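Local coordinates for putative glycoside hydrolase (Bacteroides thetaiotaomicron VPI-5482, PDB 3HBZ), which binds calcium and, as a putative glycoside hydrolase with a putative carbohydrate metabolism domain, may play a role in carbohydrate metabolism, at residues 9-21 with 46-58. Residues are numbered along the deposited sequence; the frame is centred on the assembly and turned at random.
Sequences EADILSCRLPGVV and LAPEFTLTPGATI. With NA (sodium ion), chain E; CA (calcium ion), chain C.
Arg16 and Glu49 pair their backbones in both directions, Glu49 N to Arg16 O at 2.8 Å and Arg16 N to Glu49 O, making an antiparallel two-stranded sheet of 12-16 and 49-52. A classic beta bulge sets two residues, Leu13 and Ser14, against the single Thr51: Leu13 N donates to Thr51 O and Thr51 N to Ser14 O. Beyond it, Asp11 N gives a nearly straight bond to the side-chain OG1 of Thr53 (2.8 Å, 173°), while Thr53 N returns one to Asp11 O.

On the outer face the hydroxyls of Ser14 and Thr51 meet, OG to OG1 at 2.6 Å, and a water links Ser14 OG to Glu49 O. The Pro18 ring packs its CG against the Glu49 carboxylate; Arg16 NH2 lies 4.0 Å from Glu49 OE1, the planes nearly perpendicular, opposite charges short of a salt bridge.

The other face is apolar. Ile12 sets CD1 over one face of the Phe50 ring; with CG1 beside the backbone N (chi1 -67°), CG1 meets Leu52 CD2 and CD1 meets Ile58 CD1. Cys15 SG approaches the same ring obliquely, 3.7 Å from Phe50 CE1. Cutting Ile12 back to an alanine would probably remove the methyl over that ring face and open a gap before Leu52 and Ile58.

Asp11 chelates sodium through both carboxylate oxygens, with Asn7 as co-ligand, and Lys85 NZ hydrogen-bonds Asp11 OD1. The apolar face packs against strands 32-36 and 72-77 of the five-stranded mixed sheet, whose outermost strand 57-59 begins within 46-58.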
loop_
_atom_site.group_PDB
_atom_site.type_symbol
_atom_site.label_atom_id
_atom_site.label_comp_id
_atom_site.label_asym_id
_atom_site.label_seq_id
_atom_site.Cartn_x
_atom_site.Cartn_y
_atom_site.Cartn_z
ATOM N N GLU A 9 -18.774 -15.478 -6.205
ATOM C CA GLU A 9 -18.812 -14.821 -4.892
ATOM C C GLU A 9 -19.360 -13.356 -4.962
ATOM O O GLU A 9 -19.036 -12.605 -5.877
ATOM C CB GLU A 9 -17.400 -14.811 -4.284
ATOM C CG GLU A 9 -17.293 -15.373 -2.891
ATOM C CD GLU A 9 -16.535 -16.694 -2.804
ATOM O OE1 GLU A 9 -16.732 -17.554 -3.685
ATOM O OE2 GLU A 9 -15.764 -16.885 -1.824
ATOM N N ALA A 10 -20.188 -12.985 -3.984
ATOM C CA ALA A 10 -20.692 -11.681 -3.881
ATOM C C ALA A 10 -19.887 -10.780 -2.902
ATOM O O ALA A 10 -19.350 -11.193 -1.860
ATOM C CB ALA A 10 -22.131 -11.728 -3.538
ATOM N N ASP A 11 -19.771 -9.537 -3.319
ATOM C CA ASP A 11 -18.852 -8.609 -2.733
ATOM C C ASP A 11 -19.565 -7.512 -1.976
ATOM O O ASP A 11 -20.696 -7.138 -2.288
ATOM C CB ASP A 11 -18.019 -7.975 -3.833
ATOM C CG ASP A 11 -17.235 -9.008 -4.629
ATOM O OD1 ASP A 11 -16.685 -9.968 -4.058
ATOM O OD2 ASP A 11 -17.201 -8.888 -5.835
ATOM N N ILE A 12 -18.846 -6.960 -1.013
ATOM C CA ILE A 12 -19.107 -5.621 -0.529
ATOM C C ILE A 12 -18.467 -4.685 -1.518
ATOM O O ILE A 12 -17.275 -4.764 -1.726
ATOM C CB ILE A 12 -18.475 -5.393 0.843
ATOM C CG1 ILE A 12 -19.185 -6.278 1.899
ATOM C CG2 ILE A 12 -18.592 -3.932 1.240
ATOM C CD1 ILE A 12 -18.547 -6.206 3.319
ATOM N N LEU A 13 -19.256 -3.788 -2.092
ATOM C CA LEU A 13 -18.768 -2.868 -3.128
ATOM C C LEU A 13 -18.461 -1.502 -2.589
ATOM O O LEU A 13 -17.755 -0.761 -3.220
ATOM C CB LEU A 13 -19.780 -2.760 -4.271
ATOM C CG LEU A 13 -20.063 -4.064 -5.011
ATOM C CD1 LEU A 13 -21.241 -3.822 -5.966
ATOM C CD2 LEU A 13 -18.771 -4.528 -5.755
ATOM N N SER A 14 -19.003 -1.143 -1.429
ATOM C CA SER A 14 -18.668 0.141 -0.783
ATOM C C SER A 14 -18.998 0.093 0.675
ATOM O O SER A 14 -19.764 -0.760 1.108
ATOM C CB SER A 14 -19.417 1.342 -1.435
ATOM O OG SER A 14 -20.820 1.359 -1.106
ATOM N N CYS A 15 -18.444 1.049 1.410
ATOM C CA CYS A 15 -18.648 1.153 2.865
ATOM C C CYS A 15 -18.697 2.592 3.234
ATOM O O CYS A 15 -17.865 3.356 2.763
ATOM C CB CYS A 15 -17.462 0.539 3.593
ATOM S SG CYS A 15 -17.608 0.503 5.354
ATOM N N ARG A 16 -19.635 2.972 4.101
ATOM C CA ARG A 16 -19.618 4.293 4.669
ATOM C C ARG A 16 -20.192 4.269 6.073
ATOM O O ARG A 16 -20.768 3.253 6.472
ATOM C CB ARG A 16 -20.342 5.273 3.771
ATOM C CG ARG A 16 -21.813 5.211 3.853
ATOM C CD ARG A 16 -22.416 6.093 2.797
ATOM N NE ARG A 16 -23.829 6.307 3.079
ATOM C CZ ARG A 16 -24.332 7.280 3.838
ATOM N NH1 ARG A 16 -23.552 8.194 4.415
ATOM N NH2 ARG A 16 -25.643 7.334 4.012
ATOM N N LEU A 17 -19.939 5.350 6.826
ATOM C CA LEU A 17 -20.420 5.513 8.195
ATOM C C LEU A 17 -21.280 6.784 8.274
ATOM O O LEU A 17 -20.767 7.900 8.391
ATOM C CB LEU A 17 -19.268 5.639 9.167
ATOM C CG LEU A 17 -18.356 4.470 9.505
ATOM C CD1 LEU A 17 -17.231 5.001 10.437
ATOM C CD2 LEU A 17 -19.139 3.345 10.159
ATOM N N PRO A 18 -22.597 6.626 8.188
ATOM C CA PRO A 18 -23.490 7.791 8.226
ATOM C C PRO A 18 -23.237 8.629 9.487
ATOM O O PRO A 18 -23.090 8.082 10.563
ATOM C CB PRO A 18 -24.898 7.157 8.265
ATOM C CG PRO A 18 -24.759 5.817 7.680
ATOM C CD PRO A 18 -23.328 5.360 7.982
ATOM N N GLY A 19 -23.130 9.936 9.336
ATOM C CA GLY A 19 -22.858 10.827 10.477
ATOM C C GLY A 19 -21.455 10.868 11.085
ATOM O O GLY A 19 -21.247 11.623 12.028
ATOM N N VAL A 20 -20.502 10.080 10.565
ATOM C CA VAL A 20 -19.080 10.165 10.978
ATOM C C VAL A 20 -18.248 10.540 9.756
ATOM O O VAL A 20 -18.416 9.942 8.681
ATOM C CB VAL A 20 -18.575 8.801 11.537
ATOM C CG1 VAL A 20 -17.030 8.754 11.677
ATOM C CG2 VAL A 20 -19.265 8.476 12.841
ATOM N N VAL A 21 -17.340 11.498 9.908
ATOM C CA VAL A 21 -16.450 11.869 8.808
ATOM C C VAL A 21 -15.289 10.885 8.832
ATOM O O VAL A 21 -14.584 10.731 9.850
ATOM C CB VAL A 21 -15.918 13.320 8.895
ATOM C CG1 VAL A 21 -15.132 13.687 7.602
ATOM C CG2 VAL A 21 -17.077 14.316 9.123
ATOM N N LEU A 46 -20.215 1.876 16.127
ATOM C CA LEU A 46 -20.309 2.333 14.745
ATOM C C LEU A 46 -21.174 1.374 13.940
ATOM O O LEU A 46 -21.230 0.168 14.219
ATOM C CB LEU A 46 -18.915 2.418 14.143
ATOM C CG LEU A 46 -17.944 3.378 14.819
ATOM C CD1 LEU A 46 -16.513 3.172 14.275
ATOM C CD2 LEU A 46 -18.403 4.830 14.639
ATOM N N ALA A 47 -21.833 1.911 12.918
ATOM C CA ALA A 47 -22.841 1.173 12.178
ATOM C C ALA A 47 -22.567 1.321 10.676
ATOM O O ALA A 47 -23.310 1.997 9.961
ATOM C CB ALA A 47 -24.283 1.703 12.564
ATOM N N PRO A 48 -21.487 0.699 10.199
ATOM C CA PRO A 48 -21.159 0.741 8.775
ATOM C C PRO A 48 -22.331 0.312 7.876
ATOM O O PRO A 48 -23.058 -0.668 8.183
ATOM C CB PRO A 48 -19.977 -0.239 8.644
ATOM C CG PRO A 48 -19.542 -0.599 10.049
ATOM C CD PRO A 48 -20.626 -0.224 10.970
ATOM N N GLU A 49 -22.528 1.049 6.789
ATOM C CA GLU A 49 -23.501 0.677 5.748
ATOM C C GLU A 49 -22.793 0.341 4.444
ATOM O O GLU A 49 -21.817 1.003 4.072
ATOM C CB GLU A 49 -24.512 1.787 5.506
ATOM C CG GLU A 49 -25.436 1.920 6.649
ATOM C CD GLU A 49 -26.406 3.048 6.478
ATOM O OE1 GLU A 49 -26.435 3.647 5.374
ATOM O OE2 GLU A 49 -27.104 3.329 7.473
ATOM N N PHE A 50 -23.267 -0.710 3.780
ATOM C CA PHE A 50 -22.576 -1.261 2.628
ATOM C C PHE A 50 -23.477 -1.193 1.389
ATOM O O PHE A 50 -24.721 -1.144 1.489
ATOM C CB PHE A 50 -22.159 -2.721 2.875
ATOM C CG PHE A 50 -21.453 -2.937 4.180
ATOM C CD1 PHE A 50 -20.114 -2.583 4.326
ATOM C CD2 PHE A 50 -22.144 -3.391 5.301
ATOM C CE1 PHE A 50 -19.456 -2.737 5.554
ATOM C CE2 PHE A 50 -21.483 -3.575 6.522
ATOM C CZ PHE A 50 -20.133 -3.257 6.643
ATOM N N THR A 51 -22.845 -1.190 0.224
ATOM C CA THR A 51 -23.515 -1.623 -0.969
ATOM C C THR A 51 -22.960 -3.004 -1.298
ATOM O O THR A 51 -21.814 -3.327 -0.932
ATOM C CB THR A 51 -23.361 -0.645 -2.137
ATOM O OG1 THR A 51 -21.968 -0.502 -2.446
ATOM C CG2 THR A 51 -24.007 0.738 -1.802
ATOM N N LEU A 52 -23.790 -3.817 -1.963
ATOM C CA LEU A 52 -23.477 -5.203 -2.266
ATOM C C LEU A 52 -23.744 -5.518 -3.704
ATOM O O LEU A 52 -24.478 -4.812 -4.411
ATOM C CB LEU A 52 -24.342 -6.167 -1.430
ATOM C CG LEU A 52 -24.337 -6.087 0.101
ATOM C CD1 LEU A 52 -25.473 -7.014 0.667
ATOM C CD2 LEU A 52 -22.925 -6.389 0.693
ATOM N N THR A 53 -23.153 -6.614 -4.134
ATOM C CA THR A 53 -23.538 -7.280 -5.388
ATOM C C THR A 53 -25.049 -7.483 -5.431
ATOM O O THR A 53 -25.639 -8.017 -4.469
ATOM C CB THR A 53 -22.891 -8.682 -5.434
ATOM O OG1 THR A 53 -21.472 -8.533 -5.275
ATOM C CG2 THR A 53 -23.272 -9.462 -6.773
ATOM N N PRO A 54 -25.688 -7.125 -6.564
ATOM C CA PRO A 54 -27.130 -7.294 -6.637
ATOM C C PRO A 54 -27.606 -8.705 -6.239
ATOM O O PRO A 54 -27.035 -9.710 -6.657
ATOM C CB PRO A 54 -27.464 -6.940 -8.086
ATOM C CG PRO A 54 -26.438 -5.896 -8.448
ATOM C CD PRO A 54 -25.151 -6.458 -7.759
ATOM N N GLY A 55 -28.621 -8.743 -5.383
ATOM C CA GLY A 55 -29.195 -9.979 -4.902
ATOM C C GLY A 55 -28.505 -10.608 -3.712
ATOM O O GLY A 55 -29.019 -11.583 -3.180
ATOM N N ALA A 56 -27.334 -10.114 -3.318
ATOM C CA ALA A 56 -26.636 -10.652 -2.140
ATOM C C ALA A 56 -27.275 -10.175 -0.843
ATOM O O ALA A 56 -27.992 -9.179 -0.808
ATOM C CB ALA A 56 -25.156 -10.236 -2.148
ATOM N N THR A 57 -26.982 -10.886 0.244
ATOM C CA THR A 57 -27.310 -10.422 1.562
ATOM C C THR A 57 -26.086 -10.456 2.450
ATOM O O THR A 57 -25.117 -11.195 2.186
ATOM C CB THR A 57 -28.402 -11.301 2.230
ATOM O OG1 THR A 57 -27.941 -12.654 2.286
ATOM C CG2 THR A 57 -29.753 -11.193 1.487
ATOM N N ILE A 58 -26.138 -9.683 3.533
ATOM C CA ILE A 58 -25.015 -9.613 4.451
ATOM C C ILE A 58 -25.507 -9.861 5.887
ATOM O O ILE A 58 -26.584 -9.422 6.277
ATOM C CB ILE A 58 -24.262 -8.283 4.320
ATOM C CG1 ILE A 58 -22.956 -8.297 5.136
ATOM C CG2 ILE A 58 -25.147 -7.124 4.770
ATOM C CD1 ILE A 58 -22.016 -7.100 4.876
HETATM NA NA NA E . -16.266 -11.426 -6.082
HETATM CA CA CA C . -16.593 -18.624 0.062
HETATM O O HOH W 1 -22.016 2.316 1.403
HETATM O O HOH W 2 -17.074 -19.549 2.310
HETATM O O HOH W 3 -14.779 -17.228 0.525
HETATM O O HOH W 4 -14.348 -12.444 -4.511
HETATM O O HOH W 5 -14.905 -9.870 -6.460
#